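Long-range contacts in UDP-glucose:anthocyanidin 3-O-glucosyltransferase (PDB 4REN), which is a plant glycosyltransferase of the GT-B fold, built from two Rossmann-like domains that face each other across a cleft: residues S16-L21 with N46-T51; P136-S141 with F365-I370; L150-C155 with D181-G186. One frame throughout, in Å; residues are numbered along the deposited sequence.

Interaction 1: residues S16-L21 with N46-T51; sequences SHLPPL and NAFLFT. With P5M (2-(3,4-dihydroxy-5-methoxyphenyl)-3,5,7-trihydroxychromenium), chain B.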
loop_
_atom_site.group_PDB
_atom_site.type_symbol
_atom_site.label_atom_id
_atom_site.label_comp_id
_atom_site.label_asym_id
_atom_site.label_seq_id
_atom_site.Cartn_x
_atom_site.Cartn_y
_atom_site.Cartn_z
ATOM N N SER A 16 -5.133 0.908 5.391
ATOM C CA SER A 16 -4.743 0.438 4.065
ATOM C C SER A 16 -4.257 -1.012 4.028
ATOM O O SER A 16 -4.088 -1.579 2.951
ATOM C CB SER A 16 -3.672 1.355 3.471
ATOM O OG SER A 16 -2.474 1.294 4.225
ATOM N N HIS A 17 -4.022 -1.609 5.190
ATOM C CA HIS A 17 -3.571 -2.997 5.235
ATOM C C HIS A 17 -4.742 -3.979 5.239
ATOM O O HIS A 17 -4.541 -5.189 5.155
ATOM C CB HIS A 17 -2.700 -3.241 6.467
ATOM C CG HIS A 17 -1.326 -2.655 6.369
ATOM N ND1 HIS A 17 -0.206 -3.422 6.133
ATOM C CD2 HIS A 17 -0.889 -1.379 6.490
ATOM C CE1 HIS A 17 0.861 -2.644 6.106
ATOM N NE2 HIS A 17 0.474 -1.399 6.320
ATOM N N LEU A 18 -5.961 -3.457 5.338
ATOM C CA LEU A 18 -7.146 -4.305 5.472
ATOM C C LEU A 18 -7.822 -4.723 4.149
ATOM O O LEU A 18 -8.064 -5.913 3.939
ATOM C CB LEU A 18 -8.149 -3.689 6.458
ATOM C CG LEU A 18 -7.738 -3.703 7.931
ATOM C CD1 LEU A 18 -8.586 -2.728 8.734
ATOM C CD2 LEU A 18 -7.854 -5.109 8.496
ATOM N N PRO A 19 -8.137 -3.760 3.257
ATOM C CA PRO A 19 -8.722 -4.186 1.979
ATOM C C PRO A 19 -7.875 -5.155 1.131
ATOM O O PRO A 19 -8.456 -6.100 0.598
ATOM C CB PRO A 19 -8.941 -2.861 1.236
ATOM C CG PRO A 19 -9.096 -1.857 2.313
ATOM C CD PRO A 19 -8.142 -2.290 3.386
ATOM N N PRO A 20 -6.546 -4.942 1.009
ATOM C CA PRO A 20 -5.810 -5.848 0.118
ATOM C C PRO A 20 -5.751 -7.292 0.613
ATOM O O PRO A 20 -5.603 -8.194 -0.212
ATOM C CB PRO A 20 -4.395 -5.254 0.106
ATOM C CG PRO A 20 -4.555 -3.851 0.551
ATOM C CD PRO A 20 -5.658 -3.896 1.547
ATOM N N LEU A 21 -5.852 -7.513 1.921
ATOM C CA LEU A 21 -5.812 -8.875 2.454
ATOM C C LEU A 21 -7.173 -9.568 2.382
ATOM O O LEU A 21 -7.250 -10.755 2.066
ATOM C CB LEU A 21 -5.273 -8.899 3.887
ATOM C CG LEU A 21 -5.100 -10.300 4.477
ATOM C CD1 LEU A 21 -4.308 -11.178 3.530
ATOM C CD2 LEU A 21 -4.408 -10.227 5.814
ATOM N N ASN A 46 -12.488 -4.781 12.112
ATOM C CA ASN A 46 -13.639 -5.534 11.617
ATOM C C ASN A 46 -14.832 -4.630 11.325
ATOM O O ASN A 46 -15.585 -4.872 10.383
ATOM C CB ASN A 46 -14.043 -6.631 12.604
ATOM C CG ASN A 46 -13.031 -7.752 12.674
ATOM O OD1 ASN A 46 -12.228 -7.935 11.761
ATOM N ND2 ASN A 46 -13.070 -8.518 13.756
ATOM N N ALA A 47 -15.002 -3.593 12.140
ATOM C CA ALA A 47 -16.043 -2.602 11.894
ATOM C C ALA A 47 -15.737 -1.844 10.610
ATOM O O ALA A 47 -16.639 -1.336 9.946
ATOM C CB ALA A 47 -16.155 -1.640 13.068
ATOM N N PHE A 48 -14.456 -1.778 10.265
ATOM C CA PHE A 48 -14.013 -1.066 9.072
ATOM C C PHE A 48 -14.313 -1.846 7.795
ATOM O O PHE A 48 -14.765 -1.271 6.806
ATOM C CB PHE A 48 -12.516 -0.765 9.166
ATOM C CG PHE A 48 -11.982 0.016 8.003
ATOM C CD1 PHE A 48 -12.312 1.353 7.840
ATOM C CD2 PHE A 48 -11.140 -0.582 7.080
ATOM C CE1 PHE A 48 -11.819 2.077 6.771
ATOM C CE2 PHE A 48 -10.643 0.138 6.007
ATOM C CZ PHE A 48 -10.983 1.469 5.855
ATOM N N LEU A 49 -14.065 -3.152 7.822
ATOM C CA LEU A 49 -14.234 -3.992 6.639
ATOM C C LEU A 49 -15.649 -4.541 6.475
ATOM O O LEU A 49 -16.256 -4.409 5.410
ATOM C CB LEU A 49 -13.252 -5.167 6.671
ATOM C CG LEU A 49 -11.787 -4.912 6.316
ATOM C CD1 LEU A 49 -10.995 -6.208 6.380
ATOM C CD2 LEU A 49 -11.664 -4.283 4.941
ATOM N N PHE A 50 -16.170 -5.150 7.533
ATOM C CA PHE A 50 -17.335 -6.023 7.408
ATOM C C PHE A 50 -18.679 -5.402 7.794
ATOM O O PHE A 50 -19.695 -6.100 7.829
ATOM C CB PHE A 50 -17.101 -7.312 8.204
ATOM C CG PHE A 50 -15.799 -7.992 7.884
ATOM C CD1 PHE A 50 -15.645 -8.703 6.704
ATOM C CD2 PHE A 50 -14.730 -7.923 8.765
ATOM C CE1 PHE A 50 -14.448 -9.332 6.408
ATOM C CE2 PHE A 50 -13.531 -8.549 8.473
ATOM C CZ PHE A 50 -13.390 -9.254 7.293
ATOM N N THR A 51 -18.691 -4.103 8.074
ATOM C CA THR A 51 -19.932 -3.423 8.442
ATOM C C THR A 51 -20.948 -3.458 7.300
ATOM O O THR A 51 -22.025 -4.039 7.434
ATOM C CB THR A 51 -19.686 -1.961 8.869
ATOM O OG1 THR A 51 -19.005 -1.938 10.130
ATOM C CG2 THR A 51 -21.003 -1.215 9.006
HETATM O O30 P5M B . 6.457 -0.571 4.192
HETATM C C2 P5M B . 6.594 0.292 5.237
HETATM C C3 P5M B . 5.408 0.808 5.969
HETATM C C9 P5M B . 4.115 0.439 5.630
HETATM C C10 P5M B . 3.044 0.953 6.355
HETATM O O27 P5M B . 1.784 0.576 6.001
HETATM C C1 P5M B . 7.857 0.711 5.639
HETATM C C6 P5M B . 8.024 1.594 6.705
HETATM O O29 P5M B . 9.282 1.975 7.059
HETATM C C5 P5M B . 6.939 2.100 7.419
HETATM C C4 P5M B . 5.639 1.744 7.094
HETATM O O12 P5M B . 4.587 2.249 7.803
HETATM C C11 P5M B . 3.299 1.899 7.486
HETATM C C14 P5M B . 2.224 2.505 8.327
HETATM C C15 P5M B . 2.618 3.531 9.179
HETATM C C16 P5M B . 1.716 4.175 10.015
HETATM O O22 P5M B . 2.137 5.180 10.832
HETATM C C19 P5M B . 0.895 2.078 8.291
HETATM C C18 P5M B . -0.084 2.664 9.091
HETATM O O21 P5M B . -1.384 2.233 9.038
HETATM C C23 P5M B . -2.100 2.296 7.806
HETATM C C17 P5M B . 0.297 3.763 10.007
HETATM O O24 P5M B . -0.613 4.373 10.817
#

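Interaction 2: residues P136-S141 with F365-I370; sequences PNVSCS and FGDQGI. With P5M (2-(3,4-dihydroxy-5-methoxyphenyl)-3,5,7-trihydroxychromenium), chain B.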
loop_
_atom_site.group_PDB
_atom_site.type_symbol
_atom_site.label_atom_id
_atom_site.label_comp_id
_atom_site.label_asym_id
_atom_site.label_seq_id
_atom_site.Cartn_x
_atom_site.Cartn_y
_atom_site.Cartn_z
ATOM N N PRO A 136 1.506 -6.126 1.361
ATOM C CA PRO A 136 0.727 -5.092 0.676
ATOM C C PRO A 136 1.495 -3.781 0.545
ATOM O O PRO A 136 0.896 -2.755 0.219
ATOM C CB PRO A 136 -0.458 -4.892 1.621
ATOM C CG PRO A 136 0.131 -5.111 2.971
ATOM C CD PRO A 136 1.193 -6.177 2.801
ATOM N N ASN A 137 2.800 -3.809 0.796
ATOM C CA ASN A 137 3.604 -2.593 0.746
ATOM C C ASN A 137 4.273 -2.407 -0.612
ATOM O O ASN A 137 4.010 -3.165 -1.546
ATOM C CB ASN A 137 4.666 -2.619 1.847
ATOM C CG ASN A 137 4.107 -3.051 3.191
ATOM O OD1 ASN A 137 4.662 -3.929 3.854
ATOM N ND2 ASN A 137 3.001 -2.439 3.596
ATOM N N VAL A 138 5.124 -1.390 -0.724
ATOM C CA VAL A 138 5.950 -1.227 -1.917
ATOM C C VAL A 138 6.829 -2.464 -2.050
ATOM O O VAL A 138 7.639 -2.750 -1.169
ATOM C CB VAL A 138 6.827 0.043 -1.840
ATOM C CG1 VAL A 138 7.814 0.088 -2.994
ATOM C CG2 VAL A 138 5.951 1.286 -1.839
ATOM N N SER A 139 6.649 -3.202 -3.141
ATOM C CA SER A 139 7.299 -4.500 -3.312
ATOM C C SER A 139 8.820 -4.415 -3.281
ATOM O O SER A 139 9.479 -5.243 -2.653
ATOM C CB SER A 139 6.843 -5.164 -4.615
ATOM O OG SER A 139 7.222 -4.395 -5.743
ATOM N N CYS A 140 9.370 -3.405 -3.945
ATOM C CA CYS A 140 10.817 -3.259 -4.074
ATOM C C CYS A 140 11.532 -3.040 -2.739
ATOM O O CYS A 140 12.750 -3.189 -2.652
ATOM C CB CYS A 140 11.151 -2.114 -5.032
ATOM S SG CYS A 140 10.450 -2.288 -6.685
ATOM N N SER A 141 10.776 -2.691 -1.702
ATOM C CA SER A 141 11.363 -2.396 -0.399
ATOM C C SER A 141 11.652 -3.653 0.421
ATOM O O SER A 141 12.234 -3.569 1.501
ATOM C CB SER A 141 10.470 -1.438 0.392
ATOM O OG SER A 141 9.208 -2.021 0.662
ATOM N N PHE A 365 7.069 9.392 4.462
ATOM C CA PHE A 365 7.824 8.452 5.292
ATOM C C PHE A 365 7.584 7.007 4.871
ATOM O O PHE A 365 6.846 6.738 3.922
ATOM C CB PHE A 365 7.487 8.628 6.777
ATOM C CG PHE A 365 6.198 7.978 7.191
ATOM C CD1 PHE A 365 6.163 7.123 8.279
ATOM C CD2 PHE A 365 5.022 8.228 6.501
ATOM C CE1 PHE A 365 4.983 6.518 8.666
ATOM C CE2 PHE A 365 3.838 7.628 6.880
ATOM C CZ PHE A 365 3.817 6.773 7.966
ATOM N N GLY A 366 8.208 6.076 5.585
ATOM C CA GLY A 366 8.048 4.664 5.296
ATOM C C GLY A 366 8.714 4.252 4.002
ATOM O O GLY A 366 9.854 4.628 3.734
ATOM N N ASP A 367 7.994 3.479 3.195
ATOM C CA ASP A 367 8.518 3.000 1.922
ATOM C C ASP A 367 8.132 3.925 0.769
ATOM O O ASP A 367 8.401 3.623 -0.392
ATOM C CB ASP A 367 8.022 1.578 1.651
ATOM C CG ASP A 367 6.512 1.464 1.725
ATOM O OD1 ASP A 367 5.868 2.388 2.262
ATOM O OD2 ASP A 367 5.970 0.440 1.258
ATOM N N GLN A 368 7.508 5.053 1.100
ATOM C CA GLN A 368 7.025 5.996 0.094
ATOM C C GLN A 368 8.163 6.604 -0.722
ATOM O O GLN A 368 7.967 7.000 -1.872
ATOM C CB GLN A 368 6.203 7.107 0.751
ATOM C CG GLN A 368 4.899 6.636 1.389
ATOM C CD GLN A 368 4.190 7.742 2.148
ATOM O OE1 GLN A 368 4.703 8.855 2.274
ATOM N NE2 GLN A 368 3.006 7.439 2.661
ATOM N N GLY A 369 9.346 6.681 -0.119
ATOM C CA GLY A 369 10.524 7.176 -0.808
ATOM C C GLY A 369 11.088 6.140 -1.759
ATOM O O GLY A 369 11.662 6.477 -2.794
ATOM N N ILE A 370 10.925 4.871 -1.402
ATOM C CA ILE A 370 11.318 3.776 -2.277
ATOM C C ILE A 370 10.402 3.768 -3.496
ATOM O O ILE A 370 10.855 3.573 -4.623
ATOM C CB ILE A 370 11.231 2.417 -1.558
ATOM C CG1 ILE A 370 11.975 2.460 -0.220
ATOM C CG2 ILE A 370 11.766 1.304 -2.452
ATOM C CD1 ILE A 370 13.465 2.703 -0.353
HETATM O O30 P5M B . 6.457 -0.571 4.192
HETATM C C2 P5M B . 6.594 0.292 5.237
HETATM C C3 P5M B . 5.408 0.808 5.969
HETATM C C9 P5M B . 4.115 0.439 5.630
HETATM C C10 P5M B . 3.044 0.953 6.355
HETATM O O27 P5M B . 1.784 0.576 6.001
HETATM C C1 P5M B . 7.857 0.711 5.639
HETATM C C6 P5M B . 8.024 1.594 6.705
HETATM O O29 P5M B . 9.282 1.975 7.059
HETATM C C5 P5M B . 6.939 2.100 7.419
HETATM C C4 P5M B . 5.639 1.744 7.094
HETATM O O12 P5M B . 4.587 2.249 7.803
HETATM C C11 P5M B . 3.299 1.899 7.486
HETATM C C14 P5M B . 2.224 2.505 8.327
HETATM C C15 P5M B . 2.618 3.531 9.179
HETATM C C16 P5M B . 1.716 4.175 10.015
HETATM O O22 P5M B . 2.137 5.180 10.832
HETATM C C19 P5M B . 0.895 2.078 8.291
HETATM C C18 P5M B . -0.084 2.664 9.091
HETATM O O21 P5M B . -1.384 2.233 9.038
HETATM C C23 P5M B . -2.100 2.296 7.806
HETATM C C17 P5M B . 0.297 3.763 10.007
HETATM O O24 P5M B . -0.613 4.373 10.817
#

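Interaction 3: residues L150-C155 with D181-G186; sequences LIRDKC and DMLDVG. With P5M (2-(3,4-dihydroxy-5-methoxyphenyl)-3,5,7-trihydroxychromenium), chain B.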
loop_
_atom_site.group_PDB
_atom_site.type_symbol
_atom_site.label_atom_id
_atom_site.label_comp_id
_atom_site.label_asym_id
_atom_site.label_seq_id
_atom_site.Cartn_x
_atom_site.Cartn_y
_atom_site.Cartn_z
ATOM N N LEU A 150 24.294 -2.748 6.237
ATOM C CA LEU A 150 24.914 -2.016 5.133
ATOM C C LEU A 150 24.236 -0.673 4.906
ATOM O O LEU A 150 24.902 0.354 4.771
ATOM C CB LEU A 150 24.850 -2.827 3.840
ATOM C CG LEU A 150 25.937 -3.866 3.579
ATOM C CD1 LEU A 150 25.781 -4.413 2.169
ATOM C CD2 LEU A 150 27.314 -3.258 3.782
ATOM N N ILE A 151 22.908 -0.695 4.849
ATOM C CA ILE A 151 22.116 0.515 4.666
ATOM C C ILE A 151 22.415 1.544 5.751
ATOM O O ILE A 151 22.655 2.715 5.456
ATOM C CB ILE A 151 20.608 0.195 4.651
ATOM C CG1 ILE A 151 20.238 -0.557 3.373
ATOM C CG2 ILE A 151 19.790 1.465 4.753
ATOM C CD1 ILE A 151 18.821 -1.077 3.365
ATOM N N ARG A 152 22.409 1.099 7.005
ATOM C CA ARG A 152 22.719 1.971 8.133
ATOM C C ARG A 152 24.145 2.505 8.071
ATOM O O ARG A 152 24.395 3.666 8.391
ATOM C CB ARG A 152 22.504 1.232 9.453
ATOM C CG ARG A 152 21.051 1.071 9.848
ATOM C CD ARG A 152 20.925 0.310 11.151
ATOM N NE ARG A 152 19.540 0.251 11.604
ATOM C CZ ARG A 152 19.122 -0.456 12.648
ATOM N NH1 ARG A 152 19.982 -1.175 13.354
ATOM N NH2 ARG A 152 17.841 -0.445 12.982
ATOM N N ASP A 153 25.081 1.653 7.665
ATOM C CA ASP A 153 26.475 2.059 7.566
ATOM C C ASP A 153 26.661 3.126 6.490
ATOM O O ASP A 153 27.404 4.088 6.682
ATOM C CB ASP A 153 27.368 0.851 7.272
ATOM C CG ASP A 153 28.835 1.134 7.533
ATOM O OD1 ASP A 153 29.142 1.783 8.556
ATOM O OD2 ASP A 153 29.682 0.710 6.721
ATOM N N LYS A 154 25.972 2.959 5.366
ATOM C CA LYS A 154 26.100 3.883 4.242
ATOM C C LYS A 154 25.359 5.200 4.479
ATOM O O LYS A 154 25.837 6.263 4.083
ATOM C CB LYS A 154 25.623 3.224 2.937
ATOM C CG LYS A 154 25.774 4.107 1.696
ATOM C CD LYS A 154 25.205 3.452 0.440
ATOM C CE LYS A 154 26.197 2.499 -0.221
ATOM N NZ LYS A 154 27.410 3.196 -0.742
ATOM N N CYS A 155 24.200 5.130 5.129
ATOM C CA CYS A 155 23.386 6.320 5.367
ATOM C C CYS A 155 24.038 7.290 6.349
ATOM O O CYS A 155 23.663 8.461 6.417
ATOM C CB CYS A 155 21.991 5.935 5.865
ATOM S SG CYS A 155 20.912 5.203 4.611
ATOM N N ASP A 181 12.742 4.877 9.753
ATOM C CA ASP A 181 12.572 4.011 10.920
ATOM C C ASP A 181 13.554 2.837 10.992
ATOM O O ASP A 181 13.693 2.216 12.045
ATOM C CB ASP A 181 11.118 3.539 11.068
ATOM C CG ASP A 181 10.576 2.887 9.811
ATOM O OD1 ASP A 181 9.415 3.175 9.457
ATOM O OD2 ASP A 181 11.296 2.076 9.188
ATOM N N MET A 182 14.233 2.532 9.889
ATOM C CA MET A 182 15.286 1.517 9.932
ATOM C C MET A 182 16.662 2.140 10.142
ATOM O O MET A 182 17.680 1.446 10.148
ATOM C CB MET A 182 15.266 0.606 8.698
ATOM C CG MET A 182 15.526 1.270 7.366
ATOM S SD MET A 182 15.668 0.018 6.068
ATOM C CE MET A 182 17.133 -0.846 6.619
ATOM N N LEU A 183 16.680 3.458 10.315
ATOM C CA LEU A 183 17.898 4.170 10.671
ATOM C C LEU A 183 17.845 4.574 12.143
ATOM O O LEU A 183 18.874 4.624 12.817
ATOM C CB LEU A 183 18.086 5.397 9.778
ATOM C CG LEU A 183 18.164 5.127 8.274
ATOM C CD1 LEU A 183 18.312 6.424 7.489
ATOM C CD2 LEU A 183 19.307 4.179 7.962
ATOM N N ASP A 184 16.637 4.848 12.636
ATOM C CA ASP A 184 16.428 5.226 14.035
ATOM C C ASP A 184 16.955 4.174 15.011
ATOM O O ASP A 184 16.591 2.997 14.935
ATOM C CB ASP A 184 14.942 5.490 14.312
ATOM C CG ASP A 184 14.437 6.761 13.654
ATOM O OD1 ASP A 184 15.263 7.651 13.358
ATOM O OD2 ASP A 184 13.210 6.875 13.443
ATOM N N VAL A 185 17.814 4.606 15.928
ATOM C CA VAL A 185 18.398 3.709 16.919
ATOM C C VAL A 185 18.297 4.310 18.318
ATOM O O VAL A 185 18.588 5.490 18.518
ATOM C CB VAL A 185 19.877 3.395 16.593
ATOM C CG1 VAL A 185 20.565 2.741 17.781
ATOM C CG2 VAL A 185 19.977 2.505 15.363
ATOM N N GLY A 186 17.868 3.498 19.279
ATOM C CA GLY A 186 17.794 3.930 20.662
ATOM C C GLY A 186 16.407 4.357 21.094
ATOM O O GLY A 186 15.463 3.567 21.066
HETATM O O30 P5M B . 6.457 -0.571 4.192
HETATM C C2 P5M B . 6.594 0.292 5.237
HETATM C C3 P5M B . 5.408 0.808 5.969
HETATM C C9 P5M B . 4.115 0.439 5.630
HETATM C C10 P5M B . 3.044 0.953 6.355
HETATM O O27 P5M B . 1.784 0.576 6.001
HETATM C C1 P5M B . 7.857 0.711 5.639
HETATM C C6 P5M B . 8.024 1.594 6.705
HETATM O O29 P5M B . 9.282 1.975 7.059
HETATM C C5 P5M B . 6.939 2.100 7.419
HETATM C C4 P5M B . 5.639 1.744 7.094
HETATM O O12 P5M B . 4.587 2.249 7.803
HETATM C C11 P5M B . 3.299 1.899 7.486
HETATM C C14 P5M B . 2.224 2.505 8.327
HETATM C C15 P5M B . 2.618 3.531 9.179
HETATM C C16 P5M B . 1.716 4.175 10.015
HETATM O O22 P5M B . 2.137 5.180 10.832
HETATM C C19 P5M B . 0.895 2.078 8.291
HETATM C C18 P5M B . -0.084 2.664 9.091
HETATM O O21 P5M B . -1.384 2.233 9.038
HETATM C C23 P5M B . -2.100 2.296 7.806
HETATM C C17 P5M B . 0.297 3.763 10.007
HETATM O O24 P5M B . -0.613 4.373 10.817
#

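Interaction 1: residues S16-L21 with N46-T51
Leu18 packs against Phe48 and Leu49, and the contact between residues 16-21 and 46-51 is apolar. Leu18 and Leu49 carry most of it. The two methyls of Leu49 fork round Leu18 CB, with Leu49 CD1 at 3.8 Å and Leu49 CD2 at 3.9 Å from that atom. Leu49 CG sits opposite its own carbonyl carbon (chi1 -77°), which directs the fork at Leu18. The tip of Leu18 divides between two neighbours. Its CD2 turns to Leu49 CD1, 3.9 Å away. Its CD1 reaches Phe48 CD2 at 3.7 Å and meets that ring at a slant.

Pro19 extends the apolar patch. Its CD lies at the edge of the Phe48 ring, near the ring plane, 4.4 Å from Phe48 CE2. The same Pro19 CD is 4.3 Å from Leu49 CD2. Leu18 and Leu49 are buried, while Phe48 is exposed, so the patch runs from the interior to the surface.

Polar bonds hold the two segments to other partners. His17 NE2 is hydrogen-bonded to O27 of P5M, though the modelled separation is too short to be taken literally, and either atom could be the donor. His17 ND1 is bonded to Asp114 OD1, which probably helps set the rotation of the ring. Asn46 ND2 bonds to Phe62 O.

The contact brings the start of helix 19-31 against the end of helix 43-49. Leu49 also touches Leu22 of helix 19-31. The two helices follow strands 6-10 and 36-42, which are adjacent in the parallel sheet of the N-terminal Rossmann-like domain.

Interaction 2: residues P136-S141 with F365-I370
The interdomain cleft of the GT-B fold is bridged here, where Asp367 and Ile370 meet Val138, with Cys140 and Ser141 alongside. The central bond runs from Val138 N to Asp367 OD2, at 2.8 Å and nearly straight (160°). The donor comes almost in line with the C-O bond of the carboxylate. Asp367 CG sits between its backbone N and carbonyl carbon (chi1 54°), which brings the carboxylate to the Val138 backbone and to P5M. Asp367 OD2 lies 3.1 Å from P5M O30. Its partner oxygen, OD1, is hydrogen-bonded to a glycerol, probably from the crystallisation liquor.

Val138 also packs along the carboxylate, its side chain running opposite to that of Asp367. Beyond it, Ile370 CG2 lies 4.2 Å from Val138 CG1 and 4.3 Å from Cys140 CB. The turn of 138-141 is closed by Ser141: its OG and N both donate to Val138 O, with OG in the carbonyl plane at 2.5 Å.

Gly366 CA comes to 3.4 Å from P5M C6, in a type II' turn from Phe365 to Gln368. Asp367-Gln368 is the pair that ends the signature sequence of plant secondary product glycosyltransferases (the PSPG box).

Interaction 3: residues L150-C155 with D181-G186
Arg152 reaches from helix 148-157 to the backbone of Met182, joining that helix to the loop of residues 181-186 in the N-terminal half of this GT-B fold. Its chain is extended from CG to NE, and CG lies opposite the carbonyl carbon of Arg152 (chi1 -76°). This carries the guanidinium across the loop. Arg152 NE donates to Met182 O at 2.6 Å in a nearly straight bond (172°). The oxygen lies in the plane of the guanidinium, whereas the donor is tilted 32° from the carbonyl plane of Met182. Val185 CG2 sits over one face of the same guanidinium, 4.1 Å from Arg152 CZ. The group is thus held at an edge by a bond and covered on a face by a methyl.

Leu183 and Arg152 run past each other in opposite directions. The CB of Leu183 starts away from the helix, but its branched end returns to it. Leu183 CD2 is 3.8 Å from Cys155 CB and 4.0 Å from Arg152 CG. It also comes within 4.2 Å of Ile151 CG2, so one methyl serves three residues of the helix.

Met182 meets Ile151 at about a right angle. The bend at its end turns CE onto Ile151, with Met182 CE 3.7 Å from Ile151 CD1. Ile151 and Met182 are both buried. Asn197 touches both Arg152 and Met182.

The CB of Asp181 leaves away from the helix, and its carboxylate meets P5M. The loop therefore uses one side for helix packing and another for the ligand. O29 of P5M donates a hydrogen bond to Asp181 OD1 at 2.7 Å.

In the fold
Interaction 1 closes first along the chain, within the N-terminal half. Interaction 2 then spans more than 200 residues and joins the loop after strand 131-135 to the start of helix 368-378 in the other half. Interaction 3 lies within the long chain excursion that interaction 2 closes. Interactions 1 and 2 have centres about 20 Å apart and touch, through His17 against Asn137 and Pro136. Interactions 2 and 3 are about 16 Å apart between centres without touching. The centres of interactions 1 and 3 are about 32 Å apart, on opposite sides of the chain's centre. All three reach P5M, so its pocket draws on distant parts of the sequence and on both halves of the fold.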